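Local coordinates for BF1531-like N-terminal domain-containing protein (Bacteroides fragilis, PDB 3SLR) that is of uncertain function but binds magnesium in a phosphatase-like domain that follows an SGNH-hydrolase-like N-terminal domain, and may hydrolyse ester bonds, at residues A174-K179 against N183-S188; V305-W310 against R318-T323; A26-T31 against S70-F75; T13-V18 against G44-Y49. One frame throughout, in Å; residues are numbered along the deposited sequence. Where two conformers were deposited one is given.

Contact 1: residues A174-K179 against N183-S188; sequences AGISAK and NFMFDS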
loop_
_atom_site.group_PDB
_atom_site.type_symbol
_atom_site.label_atom_id
_atom_site.label_comp_id
_atom_site.label_asym_id
_atom_site.label_seq_id
_atom_site.Cartn_x
_atom_site.Cartn_y
_atom_site.Cartn_z
ATOM N N ALA A 174 2.723 -4.945 -8.924
ATOM C CA ALA A 174 4.074 -5.441 -9.188
ATOM C C ALA A 174 4.943 -5.402 -7.929
ATOM O O ALA A 174 5.606 -6.388 -7.594
ATOM C CB ALA A 174 4.734 -4.648 -10.325
ATOM N N GLY A 175 4.928 -4.272 -7.226
ATOM C CA GLY A 175 5.725 -4.125 -6.018
ATOM C C GLY A 175 5.202 -5.011 -4.896
ATOM O O GLY A 175 5.974 -5.560 -4.107
ATOM N N ILE A 176 3.879 -5.115 -4.802
ATOM C CA ILE A 176 3.251 -5.998 -3.830
ATOM C C ILE A 176 3.721 -7.437 -4.074
ATOM O O ILE A 176 4.170 -8.131 -3.155
ATOM C CB ILE A 176 1.701 -5.922 -3.951
ATOM C CG1 ILE A 176 1.219 -4.514 -3.602
ATOM C CG2 ILE A 176 1.023 -6.974 -3.068
ATOM C CD1 ILE A 176 -0.208 -4.230 -4.056
ATOM N N SER A 177 3.605 -7.881 -5.319
ATOM C CA SER A 177 3.949 -9.248 -5.687
ATOM C C SER A 177 5.444 -9.539 -5.526
ATOM O O SER A 177 5.833 -10.673 -5.228
ATOM C CB SER A 177 3.503 -9.534 -7.123
ATOM O OG SER A 177 2.092 -9.459 -7.249
ATOM N N ALA A 178 6.282 -8.527 -5.740
ATOM C CA ALA A 178 7.736 -8.709 -5.567
ATOM C C ALA A 178 8.055 -9.167 -4.144
ATOM O O ALA A 178 8.988 -9.923 -3.930
ATOM C CB ALA A 178 8.511 -7.441 -5.905
ATOM N N LYS A 179 7.287 -8.703 -3.166
ATOM C CA LYS A 179 7.512 -9.120 -1.781
ATOM C C LYS A 179 7.026 -10.545 -1.509
ATOM O O LYS A 179 7.772 -11.375 -1.010
ATOM C CB LYS A 179 6.829 -8.142 -0.802
ATOM C CG LYS A 179 6.921 -8.584 0.662
ATOM C CD LYS A 179 6.395 -7.516 1.625
ATOM C CE LYS A 179 6.111 -8.114 3.010
ATOM N NZ LYS A 179 7.309 -8.684 3.666
ATOM N N ASN A 183 4.650 -17.307 -6.417
ATOM C CA ASN A 183 4.373 -18.598 -5.769
ATOM C C ASN A 183 3.248 -18.511 -4.731
ATOM O O ASN A 183 2.526 -19.478 -4.503
ATOM C CB ASN A 183 5.648 -19.187 -5.144
ATOM C CG ASN A 183 6.599 -19.765 -6.179
ATOM O OD1 ASN A 183 6.240 -19.938 -7.337
ATOM N ND2 ASN A 183 7.819 -20.074 -5.758
ATOM N N PHE A 184 3.088 -17.337 -4.126
ATOM C CA PHE A 184 2.056 -17.099 -3.123
ATOM C C PHE A 184 0.823 -16.401 -3.723
ATOM O O PHE A 184 -0.314 -16.681 -3.338
ATOM C CB PHE A 184 2.641 -16.255 -1.981
ATOM C CG PHE A 184 1.606 -15.701 -1.031
ATOM C CD1 PHE A 184 1.273 -16.386 0.128
ATOM C CD2 PHE A 184 0.973 -14.501 -1.299
ATOM C CE1 PHE A 184 0.328 -15.882 1.002
ATOM C CE2 PHE A 184 0.020 -13.992 -0.432
ATOM C CZ PHE A 184 -0.298 -14.681 0.722
HETATM N N MSE A 185 1.056 -15.497 -4.674
HETATM C CA MSE A 185 -0.012 -14.658 -5.206
HETATM C C MSE A 185 -0.915 -15.392 -6.193
HETATM O O MSE A 185 -2.067 -15.014 -6.392
HETATM C CB MSE A 185 0.580 -13.430 -5.911
HETATM C CG MSE A 185 1.454 -12.544 -5.038
HETATM SE SE MSE A 185 0.486 -11.514 -3.716
HETATM C CE MSE A 185 -0.661 -10.434 -4.881
ATOM N N PHE A 186 -0.371 -16.427 -6.816
ATOM C CA PHE A 186 -1.036 -17.160 -7.895
ATOM C C PHE A 186 -1.245 -18.614 -7.479
ATOM O O PHE A 186 -0.341 -19.252 -6.939
ATOM C CB PHE A 186 -0.176 -17.058 -9.170
ATOM C CG PHE A 186 -0.628 -17.941 -10.303
ATOM C CD1 PHE A 186 -1.840 -17.716 -10.945
ATOM C CD2 PHE A 186 0.182 -18.972 -10.753
ATOM C CE1 PHE A 186 -2.250 -18.519 -11.998
ATOM C CE2 PHE A 186 -0.216 -19.772 -11.808
ATOM C CZ PHE A 186 -1.435 -19.556 -12.425
ATOM N N ASP A 187 -2.444 -19.134 -7.728
ATOM C CA ASP A 187 -2.785 -20.506 -7.373
ATOM C C ASP A 187 -3.163 -21.212 -8.674
ATOM O O ASP A 187 -4.276 -21.062 -9.182
ATOM C CB ASP A 187 -3.954 -20.488 -6.377
ATOM C CG ASP A 187 -4.298 -21.868 -5.819
ATOM O OD1 ASP A 187 -4.050 -22.885 -6.501
ATOM O OD2 ASP A 187 -4.856 -21.924 -4.698
ATOM N N SER A 188 -2.219 -21.954 -9.238
ATOM C CA SER A 188 -2.435 -22.572 -10.535
ATOM C C SER A 188 -3.692 -23.436 -10.590
ATOM O O SER A 188 -4.469 -23.358 -11.536
ATOM C CB SER A 188 -1.224 -23.412 -10.936
ATOM O OG SER A 188 -1.472 -24.017 -12.184
#

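Contact 2: residues V305-W310 against R318-T323; sequences VFVANW and RTIQRT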
loop_
_atom_site.group_PDB
_atom_site.type_symbol
_atom_site.label_atom_id
_atom_site.label_comp_id
_atom_site.label_asym_id
_atom_site.label_seq_id
_atom_site.Cartn_x
_atom_site.Cartn_y
_atom_site.Cartn_z
ATOM N N VAL A 305 6.830 17.173 17.495
ATOM C CA VAL A 305 6.385 17.246 18.880
ATOM C C VAL A 305 7.071 16.135 19.635
ATOM O O VAL A 305 6.974 14.976 19.244
ATOM C CB VAL A 305 4.859 17.038 19.004
ATOM C CG1 VAL A 305 4.403 17.310 20.424
ATOM C CG2 VAL A 305 4.119 17.933 18.017
ATOM N N PHE A 306 7.773 16.489 20.709
ATOM C CA PHE A 306 8.565 15.519 21.454
ATOM C C PHE A 306 8.010 15.397 22.866
ATOM O O PHE A 306 8.159 16.308 23.688
ATOM C CB PHE A 306 10.035 15.962 21.471
ATOM C CG PHE A 306 11.019 14.858 21.791
ATOM C CD1 PHE A 306 11.043 14.267 23.043
ATOM C CD2 PHE A 306 11.938 14.436 20.843
ATOM C CE1 PHE A 306 11.954 13.257 23.338
ATOM C CE2 PHE A 306 12.856 13.426 21.132
ATOM C CZ PHE A 306 12.857 12.834 22.377
ATOM N N VAL A 307 7.352 14.278 23.146
ATOM C CA VAL A 307 6.731 14.069 24.452
ATOM C C VAL A 307 7.384 12.896 25.155
ATOM O O VAL A 307 7.254 11.756 24.723
ATOM C CB VAL A 307 5.209 13.802 24.333
ATOM C CG1 VAL A 307 4.595 13.554 25.713
ATOM C CG2 VAL A 307 4.521 14.959 23.642
ATOM N N ALA A 308 8.126 13.190 26.217
ATOM C CA ALA A 308 8.731 12.158 27.042
ATOM C C ALA A 308 8.425 12.472 28.498
ATOM O O ALA A 308 8.868 13.491 29.024
ATOM C CB ALA A 308 10.257 12.112 26.824
ATOM N N ASN A 309 7.674 11.589 29.143
ATOM C CA ASN A 309 7.388 11.722 30.561
ATOM C C ASN A 309 6.913 10.383 31.068
ATOM O O ASN A 309 6.985 9.391 30.348
ATOM C CB ASN A 309 6.342 12.811 30.819
ATOM C CG ASN A 309 5.026 12.542 30.106
ATOM O OD1 ASN A 309 4.478 11.448 30.183
ATOM N ND2 ASN A 309 4.521 13.545 29.407
ATOM N N TRP A 310 6.399 10.351 32.291
ATOM C CA TRP A 310 6.035 9.083 32.918
ATOM C C TRP A 310 4.526 8.876 32.980
ATOM O O TRP A 310 4.028 7.954 33.637
ATOM C CB TRP A 310 6.695 8.975 34.295
ATOM C CG TRP A 310 8.193 9.067 34.187
ATOM C CD1 TRP A 310 8.975 10.158 34.448
ATOM C CD2 TRP A 310 9.088 8.030 33.757
ATOM N NE1 TRP A 310 10.299 9.861 34.209
ATOM C CE2 TRP A 310 10.394 8.560 33.792
ATOM C CE3 TRP A 310 8.908 6.704 33.352
ATOM C CZ2 TRP A 310 11.518 7.809 33.437
ATOM C CZ3 TRP A 310 10.025 5.959 32.998
ATOM C CH2 TRP A 310 11.311 6.514 33.046
ATOM N N ARG A 318 -3.194 12.431 23.156
ATOM C CA ARG A 318 -4.167 13.515 23.089
ATOM C C ARG A 318 -3.449 14.859 23.058
ATOM O O ARG A 318 -3.807 15.744 22.281
ATOM C CB ARG A 318 -5.170 13.429 24.240
ATOM C CG ARG A 318 -5.949 12.123 24.240
ATOM C CD ARG A 318 -7.035 12.089 25.311
ATOM N NE ARG A 318 -7.562 10.735 25.442
ATOM C CZ ARG A 318 -7.177 9.868 26.371
ATOM N NH1 ARG A 318 -6.277 10.217 27.274
ATOM N NH2 ARG A 318 -7.707 8.655 26.406
ATOM N N THR A 319 -2.409 14.998 23.877
ATOM C CA THR A 319 -1.626 16.226 23.903
ATOM C C THR A 319 -1.027 16.502 22.528
ATOM O O THR A 319 -1.124 17.611 21.997
ATOM C CB THR A 319 -0.522 16.167 24.980
ATOM O OG1 THR A 319 -1.134 16.100 26.273
ATOM C CG2 THR A 319 0.362 17.399 24.906
ATOM N N ILE A 320 -0.418 15.476 21.944
ATOM C CA ILE A 320 0.135 15.582 20.606
ATOM C C ILE A 320 -0.936 15.969 19.572
ATOM O O ILE A 320 -0.732 16.886 18.772
ATOM C CB ILE A 320 0.822 14.267 20.196
ATOM C CG1 ILE A 320 2.092 14.070 21.032
ATOM C CG2 ILE A 320 1.136 14.290 18.704
ATOM C CD1 ILE A 320 2.645 12.668 20.992
ATOM N N GLN A 321 -2.070 15.277 19.600
ATOM C CA GLN A 321 -3.162 15.542 18.660
ATOM C C GLN A 321 -3.623 16.989 18.760
ATOM O O GLN A 321 -3.852 17.657 17.750
ATOM C CB GLN A 321 -4.332 14.591 18.924
ATOM C CG GLN A 321 -5.479 14.669 17.920
ATOM C CD GLN A 321 -6.472 15.793 18.213
ATOM O OE1 GLN A 321 -6.604 16.252 19.347
ATOM N NE2 GLN A 321 -7.163 16.244 17.178
ATOM N N ARG A 322 -3.731 17.479 19.988
ATOM C CA ARG A 322 -4.229 18.827 20.207
ATOM C C ARG A 322 -3.230 19.847 19.701
ATOM O O ARG A 322 -3.615 20.890 19.176
ATOM C CB ARG A 322 -4.558 19.028 21.683
ATOM C CG ARG A 322 -5.765 18.204 22.100
ATOM C CD ARG A 322 -5.861 17.997 23.597
ATOM N NE ARG A 322 -6.949 17.077 23.930
ATOM C CZ ARG A 322 -7.347 16.810 25.170
ATOM N NH1 ARG A 322 -6.755 17.402 26.196
ATOM N NH2 ARG A 322 -8.343 15.960 25.385
ATOM N N THR A 323 -1.942 19.527 19.838
ATOM C CA THR A 323 -0.873 20.401 19.377
ATOM C C THR A 323 -0.882 20.516 17.854
ATOM O O THR A 323 -0.701 21.603 17.293
ATOM C CB THR A 323 0.507 19.877 19.845
ATOM O OG1 THR A 323 0.533 19.807 21.277
ATOM C CG2 THR A 323 1.625 20.792 19.371
#

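Contact 3: residues A26-T31 against S70-F75; sequences ALLGDT and SDYYQF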
loop_
_atom_site.group_PDB
_atom_site.type_symbol
_atom_site.label_atom_id
_atom_site.label_comp_id
_atom_site.label_asym_id
_atom_site.label_seq_id
_atom_site.Cartn_x
_atom_site.Cartn_y
_atom_site.Cartn_z
ATOM N N ALA A 26 -16.710 0.755 -10.644
ATOM C CA ALA A 26 -16.740 -0.231 -11.730
ATOM C C ALA A 26 -15.460 -1.077 -11.694
ATOM O O ALA A 26 -14.366 -0.561 -11.470
ATOM C CB ALA A 26 -16.867 0.463 -13.075
ATOM N N LEU A 27 -15.608 -2.376 -11.911
ATOM C CA LEU A 27 -14.457 -3.270 -11.969
ATOM C C LEU A 27 -14.518 -4.071 -13.262
ATOM O O LEU A 27 -15.523 -4.727 -13.553
ATOM C CB LEU A 27 -14.468 -4.217 -10.772
ATOM C CG LEU A 27 -13.439 -5.345 -10.772
ATOM C CD1 LEU A 27 -12.005 -4.792 -10.688
ATOM C CD2 LEU A 27 -13.727 -6.298 -9.618
ATOM N N LEU A 28 -13.447 -4.000 -14.048
ATOM C CA LEU A 28 -13.375 -4.711 -15.323
ATOM C C LEU A 28 -12.029 -5.423 -15.420
ATOM O O LEU A 28 -10.981 -4.799 -15.255
ATOM C CB LEU A 28 -13.526 -3.731 -16.491
ATOM C CG LEU A 28 -14.712 -2.760 -16.460
ATOM C CD1 LEU A 28 -14.341 -1.500 -15.686
ATOM C CD2 LEU A 28 -15.132 -2.386 -17.864
ATOM N N GLY A 29 -12.052 -6.722 -15.700
ATOM C CA GLY A 29 -10.817 -7.490 -15.744
ATOM C C GLY A 29 -10.803 -8.530 -16.840
ATOM O O GLY A 29 -11.850 -8.833 -17.419
ATOM N N ASP A 30 -9.620 -9.071 -17.137
ATOM C CA ASP A 30 -9.508 -10.133 -18.141
ATOM C C ASP A 30 -9.320 -11.524 -17.521
ATOM O O ASP A 30 -9.045 -12.504 -18.220
ATOM C CB ASP A 30 -8.436 -9.824 -19.204
ATOM C CG ASP A 30 -7.028 -9.638 -18.619
ATOM O OD1 ASP A 30 -6.726 -10.128 -17.513
ATOM O OD2 ASP A 30 -6.197 -9.012 -19.305
ATOM N N THR A 31 -9.484 -11.602 -16.206
ATOM C CA THR A 31 -9.615 -12.891 -15.522
ATOM C C THR A 31 -10.920 -12.849 -14.725
ATOM O O THR A 31 -11.619 -11.844 -14.752
ATOM C CB THR A 31 -8.411 -13.210 -14.612
ATOM O OG1 THR A 31 -8.242 -12.184 -13.612
ATOM C CG2 THR A 31 -7.138 -13.332 -15.452
ATOM N N SER A 70 -22.192 1.396 -23.911
ATOM C CA SER A 70 -22.053 0.217 -23.060
ATOM C C SER A 70 -22.616 0.400 -21.653
ATOM O O SER A 70 -22.784 1.518 -21.177
ATOM C CB SER A 70 -20.575 -0.171 -22.958
ATOM O OG SER A 70 -19.870 0.788 -22.187
ATOM N N ASP A 71 -22.874 -0.719 -20.979
ATOM C CA ASP A 71 -23.308 -0.707 -19.588
ATOM C C ASP A 71 -22.348 0.052 -18.679
ATOM O O ASP A 71 -22.766 0.640 -17.689
ATOM C CB ASP A 71 -23.459 -2.134 -19.055
ATOM C CG ASP A 71 -24.631 -2.871 -19.670
ATOM O OD1 ASP A 71 -25.507 -2.207 -20.261
ATOM O OD2 ASP A 71 -24.681 -4.115 -19.550
ATOM N N TYR A 72 -21.058 0.012 -19.011
ATOM C CA TYR A 72 -20.051 0.697 -18.206
ATOM C C TYR A 72 -20.324 2.198 -18.125
ATOM O O TYR A 72 -20.374 2.770 -17.036
ATOM C CB TYR A 72 -18.653 0.448 -18.771
ATOM C CG TYR A 72 -17.632 1.416 -18.225
ATOM C CD1 TYR A 72 -17.147 1.286 -16.929
ATOM C CD2 TYR A 72 -17.167 2.473 -19.001
ATOM C CE1 TYR A 72 -16.212 2.183 -16.419
ATOM C CE2 TYR A 72 -16.242 3.370 -18.502
ATOM C CZ TYR A 72 -15.766 3.216 -17.218
ATOM O OH TYR A 72 -14.847 4.108 -16.740
ATOM N N TYR A 73 -20.499 2.840 -19.276
ATOM C CA TYR A 73 -20.770 4.280 -19.296
ATOM C C TYR A 73 -22.121 4.627 -18.693
ATOM O O TYR A 73 -22.275 5.667 -18.043
ATOM C CB TYR A 73 -20.645 4.849 -20.708
ATOM C CG TYR A 73 -19.221 4.859 -21.195
ATOM C CD1 TYR A 73 -18.306 5.783 -20.702
ATOM C CD2 TYR A 73 -18.782 3.933 -22.125
ATOM C CE1 TYR A 73 -16.989 5.784 -21.135
ATOM C CE2 TYR A 73 -17.475 3.929 -22.563
ATOM C CZ TYR A 73 -16.582 4.857 -22.063
ATOM O OH TYR A 73 -15.275 4.849 -22.508
ATOM N N GLN A 74 -23.104 3.759 -18.895
ATOM C CA GLN A 74 -24.414 3.990 -18.292
ATOM C C GLN A 74 -24.347 3.954 -16.762
ATOM O O GLN A 74 -25.156 4.583 -16.079
ATOM C CB GLN A 74 -25.445 2.983 -18.816
ATOM C CG GLN A 74 -25.506 2.888 -20.339
ATOM C CD GLN A 74 -25.973 4.171 -21.007
ATOM O OE1 GLN A 74 -26.174 5.195 -20.350
ATOM N NE2 GLN A 74 -26.156 4.119 -22.328
ATOM N N PHE A 75 -23.367 3.230 -16.225
ATOM C CA PHE A 75 -23.209 3.096 -14.776
ATOM C C PHE A 75 -22.679 4.383 -14.126
ATOM O O PHE A 75 -22.930 4.632 -12.953
ATOM C CB PHE A 75 -22.279 1.910 -14.447
ATOM C CG PHE A 75 -22.044 1.704 -12.972
ATOM C CD1 PHE A 75 -23.093 1.365 -12.126
ATOM C CD2 PHE A 75 -20.764 1.832 -12.430
ATOM C CE1 PHE A 75 -22.883 1.180 -10.770
ATOM C CE2 PHE A 75 -20.545 1.641 -11.068
ATOM C CZ PHE A 75 -21.602 1.315 -10.238
#

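Contact 4: residues T13-V18 against G44-Y49; sequences TKQDTV and GILRNY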
loop_
_atom_site.group_PDB
_atom_site.type_symbol
_atom_site.label_atom_id
_atom_site.label_comp_id
_atom_site.label_asym_id
_atom_site.label_seq_id
_atom_site.Cartn_x
_atom_site.Cartn_y
_atom_site.Cartn_z
ATOM N N THR A 13 -19.905 -7.443 3.563
ATOM C CA THR A 13 -20.797 -7.024 2.478
ATOM C C THR A 13 -22.265 -7.176 2.877
ATOM O O THR A 13 -23.160 -6.675 2.191
ATOM C CB THR A 13 -20.538 -7.767 1.142
ATOM O OG1 THR A 13 -20.914 -9.145 1.264
ATOM C CG2 THR A 13 -19.076 -7.664 0.730
ATOM N N LYS A 14 -22.500 -7.865 3.989
ATOM C CA LYS A 14 -23.854 -8.095 4.490
ATOM C C LYS A 14 -24.254 -7.061 5.540
ATOM O O LYS A 14 -25.414 -7.007 5.956
ATOM C CB LYS A 14 -23.961 -9.494 5.096
ATOM C CG LYS A 14 -23.536 -10.624 4.172
ATOM C CD LYS A 14 -24.720 -11.221 3.441
ATOM C CE LYS A 14 -24.360 -12.555 2.803
ATOM N NZ LYS A 14 -23.424 -12.398 1.653
ATOM N N GLN A 15 -23.294 -6.244 5.971
ATOM C CA GLN A 15 -23.529 -5.241 7.013
ATOM C C GLN A 15 -24.543 -4.180 6.598
ATOM O O GLN A 15 -24.791 -3.977 5.407
ATOM C CB GLN A 15 -22.215 -4.552 7.408
ATOM C CG GLN A 15 -21.304 -5.382 8.300
ATOM C CD GLN A 15 -20.055 -4.629 8.727
ATOM O OE1 GLN A 15 -20.014 -3.395 8.703
ATOM N NE2 GLN A 15 -19.024 -5.371 9.117
ATOM N N ASP A 16 -25.119 -3.500 7.591
ATOM C CA ASP A 16 -26.016 -2.375 7.334
ATOM C C ASP A 16 -25.231 -1.177 6.828
ATOM O O ASP A 16 -24.328 -0.680 7.498
ATOM C CB ASP A 16 -26.814 -1.994 8.585
ATOM C CG ASP A 16 -28.227 -2.544 8.561
ATOM O OD1 ASP A 16 -28.401 -3.710 8.141
ATOM O OD2 ASP A 16 -29.164 -1.811 8.950
ATOM N N THR A 17 -25.596 -0.712 5.642
ATOM C CA THR A 17 -24.792 0.262 4.927
ATOM C C THR A 17 -25.398 1.668 4.941
ATOM O O THR A 17 -24.848 2.595 4.339
ATOM C CB THR A 17 -24.587 -0.201 3.472
ATOM O OG1 THR A 17 -23.400 0.396 2.938
ATOM C CG2 THR A 17 -25.793 0.168 2.615
ATOM N N VAL A 18 -26.522 1.826 5.639
ATOM C CA VAL A 18 -27.275 3.082 5.624
ATOM C C VAL A 18 -26.444 4.322 5.955
ATOM O O VAL A 18 -26.500 5.322 5.237
ATOM C CB VAL A 18 -28.516 3.033 6.558
ATOM C CG1 VAL A 18 -28.232 2.199 7.798
ATOM C CG2 VAL A 18 -28.956 4.443 6.936
ATOM N N GLY A 44 -14.175 -1.923 1.334
ATOM C CA GLY A 44 -14.650 -0.554 1.315
ATOM C C GLY A 44 -15.610 -0.280 2.465
ATOM O O GLY A 44 -15.542 0.766 3.114
ATOM N N ILE A 45 -16.488 -1.237 2.733
ATOM C CA ILE A 45 -17.454 -1.097 3.823
ATOM C C ILE A 45 -16.736 -1.001 5.168
ATOM O O ILE A 45 -17.080 -0.180 6.018
ATOM C CB ILE A 45 -18.457 -2.265 3.823
ATOM C CG1 ILE A 45 -19.357 -2.175 2.590
ATOM C CG2 ILE A 45 -19.280 -2.277 5.101
ATOM C CD1 ILE A 45 -20.270 -3.352 2.415
ATOM N N LEU A 46 -15.718 -1.831 5.352
ATOM C CA LEU A 46 -14.912 -1.787 6.561
ATOM C C LEU A 46 -14.102 -0.501 6.658
ATOM O O LEU A 46 -13.607 -0.159 7.733
ATOM C CB LEU A 46 -14.001 -3.010 6.637
ATOM C CG LEU A 46 -14.744 -4.325 6.867
ATOM C CD1 LEU A 46 -13.783 -5.491 6.733
ATOM C CD2 LEU A 46 -15.420 -4.347 8.231
ATOM N N ARG A 47 -13.980 0.219 5.543
ATOM C CA ARG A 47 -13.302 1.520 5.533
ATOM C C ARG A 47 -14.338 2.656 5.528
ATOM O O ARG A 47 -14.020 3.806 5.212
ATOM C CB ARG A 47 -12.382 1.646 4.312
ATOM C CG ARG A 47 -11.089 2.429 4.542
ATOM C CD ARG A 47 -10.087 1.653 5.379
ATOM N NE ARG A 47 -9.560 0.466 4.693
ATOM C CZ ARG A 47 -8.543 0.472 3.837
ATOM N NH1 ARG A 47 -7.926 1.609 3.534
ATOM N NH2 ARG A 47 -8.149 -0.669 3.268
ATOM N N ASN A 48 -15.584 2.308 5.839
ATOM C CA ASN A 48 -16.676 3.279 5.995
ATOM C C ASN A 48 -17.217 3.865 4.689
ATOM O O ASN A 48 -17.673 5.011 4.649
ATOM C CB ASN A 48 -16.266 4.396 6.961
ATOM C CG ASN A 48 -15.861 3.860 8.328
ATOM O OD1 ASN A 48 -16.512 2.966 8.874
ATOM N ND2 ASN A 48 -14.769 4.394 8.876
ATOM N N TYR A 49 -17.185 3.069 3.627
ATOM C CA TYR A 49 -17.803 3.466 2.364
ATOM C C TYR A 49 -18.857 2.458 1.946
ATOM O O TYR A 49 -18.632 1.250 2.011
ATOM C CB TYR A 49 -16.757 3.603 1.259
ATOM C CG TYR A 49 -15.689 4.624 1.567
ATOM C CD1 TYR A 49 -15.978 5.985 1.559
ATOM C CD2 TYR A 49 -14.390 4.227 1.866
ATOM C CE1 TYR A 49 -15.012 6.921 1.845
ATOM C CE2 TYR A 49 -13.411 5.160 2.155
ATOM C CZ TYR A 49 -13.725 6.507 2.137
ATOM O OH TYR A 49 -12.757 7.438 2.426
#

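Contact 1: residues A174-K179 against N183-S188
Met185, a selenomethionine, carries the whole contact, reaching across to Ser177 and Ile176 on helix 173-180. Its CB points at that helix, and the chain beyond folds back at each step (chi2 -72°, chi3 -61°), so that CG and CE both lie near the same serine instead of extending past it. CG comes within 4.2 Å of Ser177 CA and also 4.2 Å from Ser177 CB. In the conformer given, one of two deposited, Ser177 OG lies 3.8 Å from Met185 CE; in this copy OG bonds to Leu173 O one helical turn back, which would leave Met185 to pack against it without a polar bond. Ile176 adds a slacker apolar touch, CG2 to Met185 CE at 4.3 Å, while its far end leads off to Ile205 and Arg209 of helix 203-217. The Met185 side is the closely packed and buried one, because Ile206, Leu173 and Tyr180 also pack on it. The whole contact is small, 117 Å² summed over both segments, and the flank of helix 173-180 marked by Lys179, whose NZ forms a salt bridge with Glu365, is exposed. After Met185 the chain leaves helical geometry at Phe186. The pairing is that of two short helices meeting at a tight corner beyond edge strand 168-171 of the SGNH-hydrolase-like α/β domain.

Contact 2: residues V305-W310 against R318-T323
With chi1 of -69°, Ile320 sets CG1 beside its backbone N and carries it up against Val305 and Val307; Thr323, in the same rotamer, turns CG2 to Val305 and OG1 back to its own helix. The isoleucine meets both valines obliquely. Its CG1 lies 3.7 Å from Val307 CG2, the closest approach between the segments, and 4.0 Å from Val305 CG1, so one methylene touches two residues on the same side of the strand. Val305 uses both branches: its CG2 goes to Thr323, meeting CG2 tip to tip at 4.0 Å. The threonine is divided, methyl to the strand and hydroxyl to Thr319 O, to which OG1 donates at 2.8 Å. That bond comes from above the carbonyl plane, with a C=O...donor angle of 139°, while Thr323 N reaches the same oxygen from the opposite face at 3.0 Å. The OG1 bond holds chi1, and with it the methyl's direction; the N bond is the ordinary helical one. Helix 318-323 and strand 305-309 run nearly antiparallel, at 161°, with axes 9.5 Å apart. Strand 305-309 is the edge of a four-stranded parallel sheet, paired with strand 274-280, whose Ala276 also meets Ile320. Helix 313-324 covers one side of this sheet in a beta-alpha-beta crossover to strand 331-334 at the other edge, consistent with a HAD-like phosphatase domain, while Phe306 points away toward helix 283-292.

Contact 3: residues A26-T31 against S70-F75
Tyr72 turns the edge of its ring to Ala26, whose CB lies near the ring plane and 3.8 Å from Tyr72 CE1. Leu28, two residues along the strand, comes to the same corner of the ring: the two side chains cross at about a right angle, with Leu28 CD1 4.1 Å from Tyr72 CD1. With chi1 at 164°, Tyr72 swings CG away from its backbone N, and the ring reaches the strand while OH bonds to Thr80 on the adjoining strand 79-83. Helix 71-75 lies nearly antiparallel to strand 26-29, at 160° and 10.1 Å between axes. It belongs to the crossover that leaves strand 50-55 and returns to strand 79-83, passing over strand 22-29, as expected of an SGNH-type parallel α/β sheet. The strand ends at Gly29, and with Asp30 and Thr31 of the following loop this makes a Gly-Asp-Thr sequence resembling the Gly-Asp-Ser block of that family, although no catalytic role is established. Ala26 N lies oblique to the Phe75 ring, 4.0 Å from CE2, and Ala26 CB is 4.2 Å from Phe75 CD2; the ring also meets Trp54 of strand 50-55, planes about 25° apart. On the helix side, Tyr72 CD2 sits 3.6 Å above the centre of the Tyr73 ring.

Contact 4: residues T13-V18 against G44-Y49
Gly44 O, one residue before the Ile45 that packs on Thr13 and Gln15, is gripped by two backbone donors: Arg47 N at 2.9 Å and Tyr49 N also at 2.9 Å, arriving from opposite faces of its carbonyl plane. Between the segments themselves the contact is one of van der Waals packing, burying 228 Å². Ile45 contributes most. Its CB points at the loop, and chi2 near 174° stretches CD1 out to the backbone of Thr13, 3.7 Å from CA; the threonine's own side chain points away, its OG1 bonded to Lys10 O. Ile45 CG2, the other branch, lies 3.8 Å from Gln15 OE1, where the two chains run alongside one another, pointing contrary ways. Gln15 is extended beyond CG (chi2 -177°), which brings its amide over to the helix end: NE2 lies 3.8 Å from Leu46 CD2, and Leu46 lies across the end of the glutamine, nearly perpendicular to it. Leu46 also touches Leu9 and Ala12, so the C-terminal end of helix 6-12, the loop after it and the end of helix 34-46 meet at one surface. Arg47 points elsewhere, in salt bridges with Asp212 and Glu43. Asn48 has a positive phi of 75°, and its N bonds to Ile45 O at 2.9 Å; with the Tyr49 N bond to Gly44 O, this is the Schellman motif that ends helix 34-46.

Contacts 4 and 3 interleave along the chain: 13-18, 26-31, 44-49 and 70-75 come in that order, so strand 22-29 and helix 34-46 tie the two together, their centres about 22 Å apart. Contact 1 follows, beyond strand 168-171 at the far edge of the same five-stranded sheet, its centre about 25 Å from that of contact 3. Contact 2 comes last, its centre about 40 Å from that of contact 1. Contacts 1, 3 and 4 thus pack elements around the sheet of the N-terminal domain, whereas contact 2 packs a helix on the four-stranded sheet of the magnesium-binding domain, the Val307 side chain about 11 Å from a bound magnesium ion.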